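Side-chain contacts in ochratoxinase (Aspergillus niger, PDB 4C65), which splits the mycotoxin ochratoxin A into ochratoxin alpha and L-phenylalanine, acting as a zinc-dependent carboxypeptidase of the amidohydrolase superfamily that works as a homooctamer: residues 141-146 with 193-198; 149-154 with 158-163; 345-350 with 359-364; 392-397 with 403-408. One frame throughout, in Å; residues are numbered along the deposited sequence.

How the contacts relate
Contacts 1 and 2 lie on one side of the chain's centre, contacts 3 and 4 on the opposite side, and each pair touches. In the first pair, Ser144 OG of contact 1 probably bonds to the backbone N of Gly150 in contact 2; in the second, Gln348 OE1 probably accepts from Gln406 NE2. The first three contacts are buried, whereas contact 4 is only partly so. Chemistry follows place: contact 1 turns on an amide bonded to the backbone close to the metal site, contact 2 sets a carboxylate on valine beside another subunit, contact 3 packs helices through alanine, and contact 4 is an apolar cluster of leucine, valine and phenylalanine with solvent-exposed acidic neighbours.

Contact 1: 141-146 with 193-198; sequences AALSQT and RLQIRR
In the barrel domain, Ala141 at the entry to strand 142-144 meets Gln195 of helix 185-198. The backbone N of Ala141 donates to Gln195 OE1 over 2.8 Å, an almost straight bond (169° at the hydrogen). The donor stands above the carbonyl plane of the amide, 58° out of it, so a lone pair is not what it aims at. Gln195 reaches this place by bending at chi2 (-32°), which folds the amide over the Ala141 methyl; CB lies 3.5 Å from OE1. Alanine suits a spot where a flat amide must come this close. Arg198 NH1 gives the same OE1 a second, weak bond at 3.0 Å, while its NE forms a salt bridge with Glu121 and NH1 also bonds to Gly177 O. Gln195 NE2 is spent on Ala191 O within the helix. Alongside, Leu143 runs past Gln195 in the opposite direction and brings CD2 to 4.0 Å from NE2. Leu143 also bonds through its backbone to Lys204, the active-site lysine that binds both zinc ions. Helix packed on strand in this way is typical of the TIM-barrel wall of metal-dependent amidohydrolases.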
# COMPACT_ATOMS: atom_id res chain seq x y z
N ALA A 141 -9.48 -0.89 -23.10
CA ALA A 141 -9.99 0.32 -22.45
C ALA A 141 -9.85 1.54 -23.35
O ALA A 141 -8.88 1.66 -24.09
CB ALA A 141 -9.25 0.57 -21.18
N ALA A 142 -10.86 2.41 -23.34
CA ALA A 142 -10.72 3.74 -23.92
C ALA A 142 -9.73 4.48 -23.04
O ALA A 142 -9.81 4.37 -21.80
CB ALA A 142 -12.06 4.47 -23.94
N LEU A 143 -8.80 5.20 -23.66
CA LEU A 143 -7.85 5.98 -22.91
C LEU A 143 -8.35 7.41 -22.70
O LEU A 143 -8.80 8.06 -23.63
CB LEU A 143 -6.50 6.02 -23.61
CG LEU A 143 -5.82 4.74 -24.05
CD1 LEU A 143 -4.36 5.02 -24.36
CD2 LEU A 143 -5.92 3.64 -23.01
N SER A 144 -8.23 7.90 -21.47
CA SER A 144 -8.68 9.23 -21.10
C SER A 144 -7.72 9.87 -20.12
O SER A 144 -7.05 9.19 -19.35
CB SER A 144 -10.05 9.14 -20.47
OG SER A 144 -10.54 10.41 -20.10
N GLN A 145 -7.62 11.18 -20.18
CA GLN A 145 -6.94 11.93 -19.14
C GLN A 145 -7.84 11.96 -17.90
O GLN A 145 -9.05 11.77 -18.01
CB GLN A 145 -6.63 13.36 -19.61
CG GLN A 145 -7.84 14.14 -20.08
CD GLN A 145 -7.60 15.60 -20.08
OE1 GLN A 145 -7.14 16.17 -21.07
NE2 GLN A 145 -7.91 16.25 -18.97
N THR A 146 -7.24 12.24 -16.75
CA THR A 146 -7.99 12.65 -15.58
C THR A 146 -8.85 13.84 -15.96
O THR A 146 -8.41 14.75 -16.67
CB THR A 146 -7.05 13.02 -14.43
OG1 THR A 146 -6.40 11.84 -13.96
CG2 THR A 146 -7.80 13.65 -13.27
N ARG A 193 0.14 0.19 -24.03
CA ARG A 193 0.72 -1.14 -23.92
C ARG A 193 -0.20 -2.10 -23.15
O ARG A 193 -0.32 -3.26 -23.52
CB ARG A 193 2.08 -1.06 -23.27
CG ARG A 193 3.12 -0.41 -24.17
CD ARG A 193 4.37 0.02 -23.41
NE ARG A 193 5.24 0.81 -24.29
CZ ARG A 193 6.47 1.20 -23.99
NH1 ARG A 193 7.03 0.88 -22.85
NH2 ARG A 193 7.16 1.89 -24.87
N LEU A 194 -0.89 -1.61 -22.13
CA LEU A 194 -1.80 -2.46 -21.38
C LEU A 194 -2.99 -2.93 -22.23
O LEU A 194 -3.54 -4.01 -22.00
CB LEU A 194 -2.31 -1.74 -20.16
CG LEU A 194 -1.37 -1.61 -18.97
CD1 LEU A 194 -1.91 -0.57 -18.00
CD2 LEU A 194 -1.19 -2.93 -18.25
N GLN A 195 -3.39 -2.15 -23.23
CA GLN A 195 -4.47 -2.61 -24.10
C GLN A 195 -3.95 -3.64 -25.08
O GLN A 195 -4.58 -4.68 -25.29
CB GLN A 195 -5.12 -1.44 -24.86
CG GLN A 195 -5.54 -0.28 -23.98
CD GLN A 195 -5.99 -0.71 -22.59
OE1 GLN A 195 -6.84 -1.58 -22.43
NE2 GLN A 195 -5.46 -0.01 -21.57
N ILE A 196 -2.79 -3.38 -25.67
CA ILE A 196 -2.17 -4.37 -26.56
C ILE A 196 -2.00 -5.69 -25.80
O ILE A 196 -2.23 -6.76 -26.35
CB ILE A 196 -0.79 -3.93 -27.06
CG1 ILE A 196 -0.88 -2.63 -27.87
CG2 ILE A 196 -0.15 -5.02 -27.89
CD1 ILE A 196 -1.60 -2.77 -29.19
N ARG A 197 -1.60 -5.58 -24.53
CA ARG A 197 -1.44 -6.75 -23.65
C ARG A 197 -2.66 -7.66 -23.65
O ARG A 197 -2.50 -8.88 -23.67
CB ARG A 197 -1.14 -6.33 -22.23
CG ARG A 197 -0.63 -7.45 -21.34
CD ARG A 197 -0.29 -6.90 -19.98
NE ARG A 197 0.42 -7.88 -19.20
CZ ARG A 197 -0.12 -8.94 -18.62
NH1 ARG A 197 -1.43 -9.12 -18.60
NH2 ARG A 197 0.66 -9.78 -18.03
N ARG A 198 -3.86 -7.06 -23.64
CA ARG A 198 -5.14 -7.83 -23.62
C ARG A 198 -5.53 -8.29 -25.01
O ARG A 198 -6.46 -9.05 -25.17
CB ARG A 198 -6.32 -7.10 -22.84
CG ARG A 198 -5.88 -5.79 -22.33
CD ARG A 198 -6.87 -5.03 -21.55
NE ARG A 198 -8.28 -5.36 -21.50
CZ ARG A 198 -9.20 -4.47 -21.16
NH1 ARG A 198 -8.86 -3.22 -20.86
NH2 ARG A 198 -10.47 -4.81 -21.09

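Contact 2: 149-154 with 158-163; sequences HGDIFA and GEVLGS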
# COMPACT_ATOMS: atom_id res chain seq x y z
N HIS A 149 -13.20 12.48 -20.82
CA HIS A 149 -14.51 11.92 -21.09
C HIS A 149 -14.65 10.51 -20.56
O HIS A 149 -15.75 10.08 -20.26
CB HIS A 149 -14.81 11.96 -22.58
CG HIS A 149 -16.14 11.39 -22.94
ND1 HIS A 149 -17.30 11.75 -22.28
CD2 HIS A 149 -16.51 10.51 -23.90
CE1 HIS A 149 -18.32 11.11 -22.81
NE2 HIS A 149 -17.87 10.34 -23.78
N GLY A 150 -13.54 9.82 -20.39
CA GLY A 150 -13.56 8.55 -19.71
C GLY A 150 -13.63 8.61 -18.19
O GLY A 150 -13.89 7.58 -17.57
N ASP A 151 -13.41 9.77 -17.58
CA ASP A 151 -13.42 9.84 -16.12
C ASP A 151 -14.87 9.73 -15.58
O ASP A 151 -15.82 10.12 -16.26
CB ASP A 151 -12.75 11.13 -15.67
CG ASP A 151 -12.25 11.07 -14.25
OD1 ASP A 151 -12.69 10.18 -13.47
OD2 ASP A 151 -11.44 11.95 -13.88
N ILE A 152 -15.03 9.13 -14.41
CA ILE A 152 -16.34 9.04 -13.75
C ILE A 152 -16.42 10.16 -12.71
O ILE A 152 -16.03 10.00 -11.57
CB ILE A 152 -16.56 7.69 -13.06
CG1 ILE A 152 -16.41 6.57 -14.07
CG2 ILE A 152 -17.96 7.62 -12.45
CD1 ILE A 152 -16.19 5.20 -13.45
N PHE A 153 -16.92 11.30 -13.14
CA PHE A 153 -16.88 12.52 -12.33
C PHE A 153 -17.67 12.43 -11.06
O PHE A 153 -17.34 13.11 -10.10
CB PHE A 153 -17.38 13.70 -13.15
CG PHE A 153 -16.41 14.17 -14.17
CD1 PHE A 153 -16.29 13.54 -15.39
CD2 PHE A 153 -15.62 15.29 -13.93
CE1 PHE A 153 -15.40 13.99 -16.35
CE2 PHE A 153 -14.74 15.74 -14.90
CZ PHE A 153 -14.62 15.08 -16.10
N ALA A 154 -18.71 11.61 -11.03
CA ALA A 154 -19.52 11.48 -9.81
C ALA A 154 -18.83 10.73 -8.68
O ALA A 154 -19.26 10.83 -7.54
CB ALA A 154 -20.84 10.83 -10.12
N GLY A 158 -9.78 9.17 -6.28
CA GLY A 158 -8.97 8.02 -5.84
C GLY A 158 -9.57 6.68 -6.22
O GLY A 158 -8.85 5.75 -6.63
N GLU A 159 -10.90 6.58 -6.15
CA GLU A 159 -11.61 5.38 -6.57
C GLU A 159 -11.45 5.13 -8.05
O GLU A 159 -11.21 3.99 -8.46
CB GLU A 159 -13.10 5.48 -6.22
CG GLU A 159 -13.42 5.31 -4.74
CD GLU A 159 -12.99 6.49 -3.85
OE1 GLU A 159 -12.59 7.54 -4.40
OE2 GLU A 159 -13.11 6.37 -2.60
N VAL A 160 -11.59 6.17 -8.85
CA VAL A 160 -11.51 6.03 -10.32
C VAL A 160 -10.07 5.70 -10.77
O VAL A 160 -9.88 4.76 -11.50
CB VAL A 160 -12.03 7.27 -11.06
CG1 VAL A 160 -11.88 7.10 -12.56
CG2 VAL A 160 -13.49 7.51 -10.67
N LEU A 161 -9.08 6.42 -10.27
CA LEU A 161 -7.72 6.11 -10.61
C LEU A 161 -7.15 4.86 -9.96
O LEU A 161 -6.26 4.23 -10.53
CB LEU A 161 -6.81 7.30 -10.34
CG LEU A 161 -6.71 8.23 -11.55
CD1 LEU A 161 -7.86 9.24 -11.58
CD2 LEU A 161 -5.39 8.96 -11.47
N GLY A 162 -7.68 4.45 -8.81
CA GLY A 162 -7.35 3.16 -8.23
C GLY A 162 -7.84 2.03 -9.10
O GLY A 162 -7.15 1.05 -9.27
N SER A 163 -9.04 2.18 -9.65
CA SER A 163 -9.58 1.21 -10.59
C SER A 163 -8.89 1.22 -11.96
O SER A 163 -8.56 0.17 -12.49
CB SER A 163 -11.08 1.43 -10.79
OG SER A 163 -11.83 1.04 -9.66
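The CA atoms of Ile152 and Val160 come within 6.6 Å of each other, where the irregular segment 149-154 passes the side of helix 157-164. Val160 carries the helix's share of the contact, and its two methyls divide the work. CG1, anti to the backbone N (chi1 178°), meets the carboxylate of Asp151, with OD1 3.3 Å away. CG2 turns to the next residue, lying 3.9 Å from Ile152 CB and 3.7 Å from Ile152 O. A beta-branched residue fits here because it offers two methyls close to the helix surface, one for each neighbour in the loop. The carboxylate is not on Val160 for want of polar partners. Asp151 OD1 forms a salt bridge with Arg197 NH1 of the third subunit, and OD2 accepts the N-H of Ala147, which probably fixes the rotation of the group. The arginine also packs on Val160, so apolar and ionic contacts share one patch of the octamer interface. Inside the subunit, Ile152 reaches Thr83 and Leu86 of helix 83-87. The loop thus runs from strand 142-144, past the ring of His149 stacked on the zinc ligand His245, and then between helices 83-87 and 157-164.

Contact 3: 345-350 with 359-364; sequences LELQFA and LEAIKA
The backbone N of Ala350 bonds to Glu346 O over 2.9 Å, a helical turn that presents the Ala350 methyl to helix 358-365. There it meets the methyl of Ala361, CB to CB at 4.0 Å. Both bonds to these methyls point toward the other helix, and because each side chain is a single carbon the two backbones can draw close, with the CA atoms of the pair 5.8 Å apart. Leu347, one turn earlier, supplies the longer reach. Its CG is anti to the carbonyl carbon (chi1 -75°), and from there CD2 extends alongside Ala361, 4.1 Å from CB and 3.5 Å from the carbonyl O. The same methyl touches the backbone N of Ile362, whose own CB points away from this interface.

These helices follow the short parallel strand 331-332 of the TIM-barrel domain, and the catalytic Asp336 lies in the chain between that strand and helix 344-354. The short segments cross at 133° with their axes 9.1 Å apart; the two alanine methyls and Leu347 CD2 make the apolar contacts across the pair. Backbone bonds tie Ala350 to Met356 in the turn between the helices and Ala364 to Leu333 just beyond the strand. One turn before Ala350, the carboxylate of Glu346 is held at both oxygens, OE1 by Ser289 OG and OE2 by the backbone N of Arg288. On the second helix Lys363 NZ forms a salt bridge with Asp19.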
# COMPACT_ATOMS: atom_id res chain seq x y z
N LEU A 345 -30.09 0.74 -37.74
CA LEU A 345 -30.52 2.13 -37.81
C LEU A 345 -29.47 3.06 -38.41
O LEU A 345 -29.80 4.09 -39.02
CB LEU A 345 -30.86 2.66 -36.43
CG LEU A 345 -32.24 2.44 -35.81
CD1 LEU A 345 -32.40 3.33 -34.58
CD2 LEU A 345 -33.35 2.78 -36.79
N GLU A 346 -28.20 2.76 -38.18
CA GLU A 346 -27.14 3.63 -38.64
C GLU A 346 -27.11 3.67 -40.17
O GLU A 346 -26.74 4.70 -40.77
CB GLU A 346 -25.79 3.18 -38.08
CG GLU A 346 -24.68 4.19 -38.24
CD GLU A 346 -24.93 5.48 -37.48
OE1 GLU A 346 -25.73 5.49 -36.52
OE2 GLU A 346 -24.29 6.50 -37.84
N LEU A 347 -27.49 2.55 -40.80
CA LEU A 347 -27.58 2.52 -42.27
C LEU A 347 -28.70 3.45 -42.73
O LEU A 347 -28.53 4.19 -43.70
CB LEU A 347 -27.80 1.09 -42.78
CG LEU A 347 -26.57 0.19 -42.73
CD1 LEU A 347 -26.99 -1.23 -42.43
CD2 LEU A 347 -25.78 0.23 -44.01
N GLN A 348 -29.83 3.38 -42.05
CA GLN A 348 -30.94 4.27 -42.32
C GLN A 348 -30.52 5.74 -42.24
O GLN A 348 -30.81 6.52 -43.12
CB GLN A 348 -32.06 4.01 -41.33
CG GLN A 348 -33.19 4.99 -41.45
CD GLN A 348 -34.38 4.65 -40.58
OE1 GLN A 348 -34.66 3.49 -40.28
NE2 GLN A 348 -35.14 5.67 -40.23
N PHE A 349 -29.75 6.08 -41.20
CA PHE A 349 -29.33 7.45 -41.02
C PHE A 349 -28.29 7.86 -42.03
O PHE A 349 -28.28 9.01 -42.44
CB PHE A 349 -28.84 7.71 -39.59
CG PHE A 349 -29.88 7.46 -38.53
CD1 PHE A 349 -31.17 7.93 -38.69
CD2 PHE A 349 -29.55 6.78 -37.36
CE1 PHE A 349 -32.12 7.71 -37.71
CE2 PHE A 349 -30.50 6.55 -36.38
CZ PHE A 349 -31.79 7.02 -36.56
N ALA A 350 -27.44 6.94 -42.45
CA ALA A 350 -26.49 7.22 -43.53
C ALA A 350 -27.21 7.70 -44.80
O ALA A 350 -26.76 8.64 -45.47
CB ALA A 350 -25.66 6.00 -43.83
N LEU A 359 -26.58 2.09 -51.74
CA LEU A 359 -25.36 1.38 -52.14
C LEU A 359 -24.11 1.95 -51.45
O LEU A 359 -23.23 1.20 -51.02
CB LEU A 359 -25.19 1.42 -53.66
CG LEU A 359 -24.13 0.51 -54.27
CD1 LEU A 359 -24.45 -0.95 -54.00
CD2 LEU A 359 -24.08 0.77 -55.75
N GLU A 360 -24.05 3.28 -51.31
CA GLU A 360 -22.95 3.91 -50.57
C GLU A 360 -22.99 3.59 -49.08
O GLU A 360 -21.95 3.37 -48.46
CB GLU A 360 -22.97 5.42 -50.76
CG GLU A 360 -22.48 5.87 -52.13
CD GLU A 360 -22.91 7.30 -52.45
OE1 GLU A 360 -23.62 7.96 -51.67
OE2 GLU A 360 -22.57 7.79 -53.54
N ALA A 361 -24.20 3.55 -48.53
CA ALA A 361 -24.39 3.19 -47.13
C ALA A 361 -23.86 1.80 -46.84
O ALA A 361 -23.16 1.57 -45.85
CB ALA A 361 -25.85 3.28 -46.75
N ILE A 362 -24.18 0.88 -47.73
CA ILE A 362 -23.70 -0.50 -47.61
C ILE A 362 -22.18 -0.58 -47.71
O ILE A 362 -21.56 -1.32 -46.97
CB ILE A 362 -24.39 -1.42 -48.63
CG1 ILE A 362 -25.83 -1.68 -48.17
CG2 ILE A 362 -23.63 -2.74 -48.78
CD1 ILE A 362 -26.70 -2.40 -49.17
N LYS A 363 -21.60 0.23 -48.59
CA LYS A 363 -20.14 0.33 -48.75
C LYS A 363 -19.48 0.79 -47.45
O LYS A 363 -18.46 0.25 -47.02
CB LYS A 363 -19.83 1.32 -49.86
CG LYS A 363 -18.36 1.48 -50.16
CD LYS A 363 -18.01 2.67 -51.03
CE LYS A 363 -16.57 2.61 -51.31
NZ LYS A 363 -16.06 3.02 -52.63
N ALA A 364 -20.09 1.77 -46.82
CA ALA A 364 -19.61 2.30 -45.55
C ALA A 364 -19.73 1.27 -44.40
O ALA A 364 -18.99 1.36 -43.42
CB ALA A 364 -20.36 3.57 -45.19

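Contact 4: 392-397 with 403-408; sequences IALEEN and KVFQEP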
# COMPACT_ATOMS: atom_id res chain seq x y z
N ILE A 392 -23.55 -12.64 -45.97
CA ILE A 392 -24.93 -12.78 -45.51
C ILE A 392 -25.92 -12.78 -46.67
O ILE A 392 -25.68 -12.15 -47.72
CB ILE A 392 -25.31 -11.70 -44.47
CG1 ILE A 392 -25.23 -10.28 -45.05
CG2 ILE A 392 -24.42 -11.83 -43.25
CD1 ILE A 392 -25.84 -9.20 -44.17
N ALA A 393 -27.02 -13.48 -46.47
CA ALA A 393 -28.09 -13.53 -47.45
C ALA A 393 -29.31 -12.84 -46.90
O ALA A 393 -29.62 -12.97 -45.71
CB ALA A 393 -28.42 -14.95 -47.84
N LEU A 394 -30.01 -12.15 -47.78
CA LEU A 394 -31.24 -11.45 -47.43
C LEU A 394 -32.39 -11.90 -48.29
O LEU A 394 -32.21 -12.35 -49.43
CB LEU A 394 -31.05 -9.95 -47.63
CG LEU A 394 -30.39 -9.18 -46.50
CD1 LEU A 394 -28.90 -9.23 -46.63
CD2 LEU A 394 -30.83 -7.73 -46.46
N GLU A 395 -33.59 -11.77 -47.73
CA GLU A 395 -34.81 -12.11 -48.44
C GLU A 395 -35.24 -10.99 -49.39
O GLU A 395 -35.85 -11.26 -50.40
CB GLU A 395 -35.92 -12.37 -47.45
CG GLU A 395 -36.90 -13.48 -47.79
CD GLU A 395 -37.77 -13.91 -46.58
OE1 GLU A 395 -37.41 -13.54 -45.42
OE2 GLU A 395 -38.81 -14.61 -46.77
N GLU A 396 -34.90 -9.73 -49.07
CA GLU A 396 -35.29 -8.59 -49.91
C GLU A 396 -34.11 -7.69 -50.23
O GLU A 396 -33.08 -7.74 -49.58
CB GLU A 396 -36.38 -7.74 -49.27
CG GLU A 396 -37.80 -8.36 -49.45
CD GLU A 396 -38.49 -8.84 -48.19
OE1 GLU A 396 -38.07 -8.49 -47.06
OE2 GLU A 396 -39.53 -9.55 -48.37
N ASN A 397 -34.29 -6.88 -51.26
CA ASN A 397 -33.25 -6.02 -51.80
C ASN A 397 -33.12 -4.74 -50.98
O ASN A 397 -33.99 -3.88 -51.03
CB ASN A 397 -33.57 -5.68 -53.25
CG ASN A 397 -32.52 -4.80 -53.89
OD1 ASN A 397 -31.48 -4.50 -53.30
ND2 ASN A 397 -32.82 -4.33 -55.08
N LYS A 403 -34.11 0.09 -44.75
CA LYS A 403 -34.68 -0.38 -43.49
C LYS A 403 -34.86 -1.89 -43.42
O LYS A 403 -35.25 -2.43 -42.38
CB LYS A 403 -36.04 0.27 -43.24
CG LYS A 403 -36.00 1.77 -43.10
CD LYS A 403 -37.37 2.31 -42.76
CE LYS A 403 -37.39 3.80 -42.90
NZ LYS A 403 -38.77 4.32 -42.81
N VAL A 404 -34.63 -2.59 -44.53
CA VAL A 404 -34.76 -4.04 -44.55
C VAL A 404 -33.88 -4.69 -43.48
O VAL A 404 -34.29 -5.65 -42.82
CB VAL A 404 -34.45 -4.59 -45.96
CG1 VAL A 404 -34.21 -6.08 -45.92
CG2 VAL A 404 -35.61 -4.28 -46.91
N PHE A 405 -32.69 -4.12 -43.27
CA PHE A 405 -31.76 -4.62 -42.27
C PHE A 405 -32.30 -4.58 -40.83
O PHE A 405 -31.78 -5.24 -39.95
CB PHE A 405 -30.47 -3.82 -42.32
CG PHE A 405 -29.70 -3.98 -43.58
CD1 PHE A 405 -29.06 -5.17 -43.86
CD2 PHE A 405 -29.58 -2.93 -44.47
CE1 PHE A 405 -28.33 -5.32 -45.03
CE2 PHE A 405 -28.86 -3.08 -45.64
CZ PHE A 405 -28.23 -4.28 -45.92
N GLN A 406 -33.35 -3.81 -40.60
CA GLN A 406 -33.95 -3.72 -39.27
C GLN A 406 -34.88 -4.89 -38.93
O GLN A 406 -35.37 -4.95 -37.80
CB GLN A 406 -34.67 -2.38 -39.08
CG GLN A 406 -33.69 -1.21 -38.99
CD GLN A 406 -34.37 0.11 -39.13
OE1 GLN A 406 -35.40 0.35 -38.50
NE2 GLN A 406 -33.84 0.98 -39.97
N GLU A 407 -35.14 -5.77 -39.88
CA GLU A 407 -35.85 -7.00 -39.57
C GLU A 407 -34.84 -8.17 -39.63
O GLU A 407 -34.44 -8.57 -40.72
CB GLU A 407 -37.02 -7.20 -40.52
CG GLU A 407 -37.76 -8.52 -40.33
CD GLU A 407 -38.14 -8.83 -38.87
OE1 GLU A 407 -39.19 -8.34 -38.42
OE2 GLU A 407 -37.39 -9.58 -38.18
N PRO A 408 -34.42 -8.71 -38.45
CA PRO A 408 -33.45 -9.84 -38.44
C PRO A 408 -33.90 -11.09 -39.23
O PRO A 408 -33.04 -11.80 -39.75
CB PRO A 408 -33.30 -10.20 -36.96
CG PRO A 408 -33.90 -9.09 -36.17
CD PRO A 408 -34.81 -8.30 -37.08
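Leu394 CD2 sits at the junction of two side chains, 3.8 Å from Val404 CG1 and 3.8 Å from Phe405 CE1. The leucine ends strand 391-394, whose antiparallel pairing with strand 411-416 is consistent with the smaller beta-sandwich domain beside the TIM barrel; its partners belong to a 3-10 turn (404-406) in the connection between those strands. CD2 approaches the Phe405 ring obliquely, and the two side chains cross at about a right angle. With CG anti to the carbonyl carbon (chi1 -84°) and chi2 near 86°, CD2 is brought to both partners. Val404 spreads its methyls over the departing chain: CG1 comes within 4.2 Å of Glu396 O, while CG2 lies 4.3 Å from Glu396 CB. The glutamate packs through its CB and backbone O, and its carboxylate suits the exposed surface.

In the next shell, the turn is closed by Gln406 N bonding to Lys403 O (2.9 Å) and Glu407 N to Val404 O (3.1 Å), which probably helps to direct Val404 at the strand and bring the end of the Phe405 ring near it. Leu394 is placed by backbone bonding to Val60, and Met62 of strand 60-67 touches both Leu394 and Phe405; a large aromatic suits this buried site. Farther out, Lys403 packs on Gln348 and Glu352 of helix 344-354. At the start of the connection, Asn397 OD1 accepts the backbone N-H of Leu399.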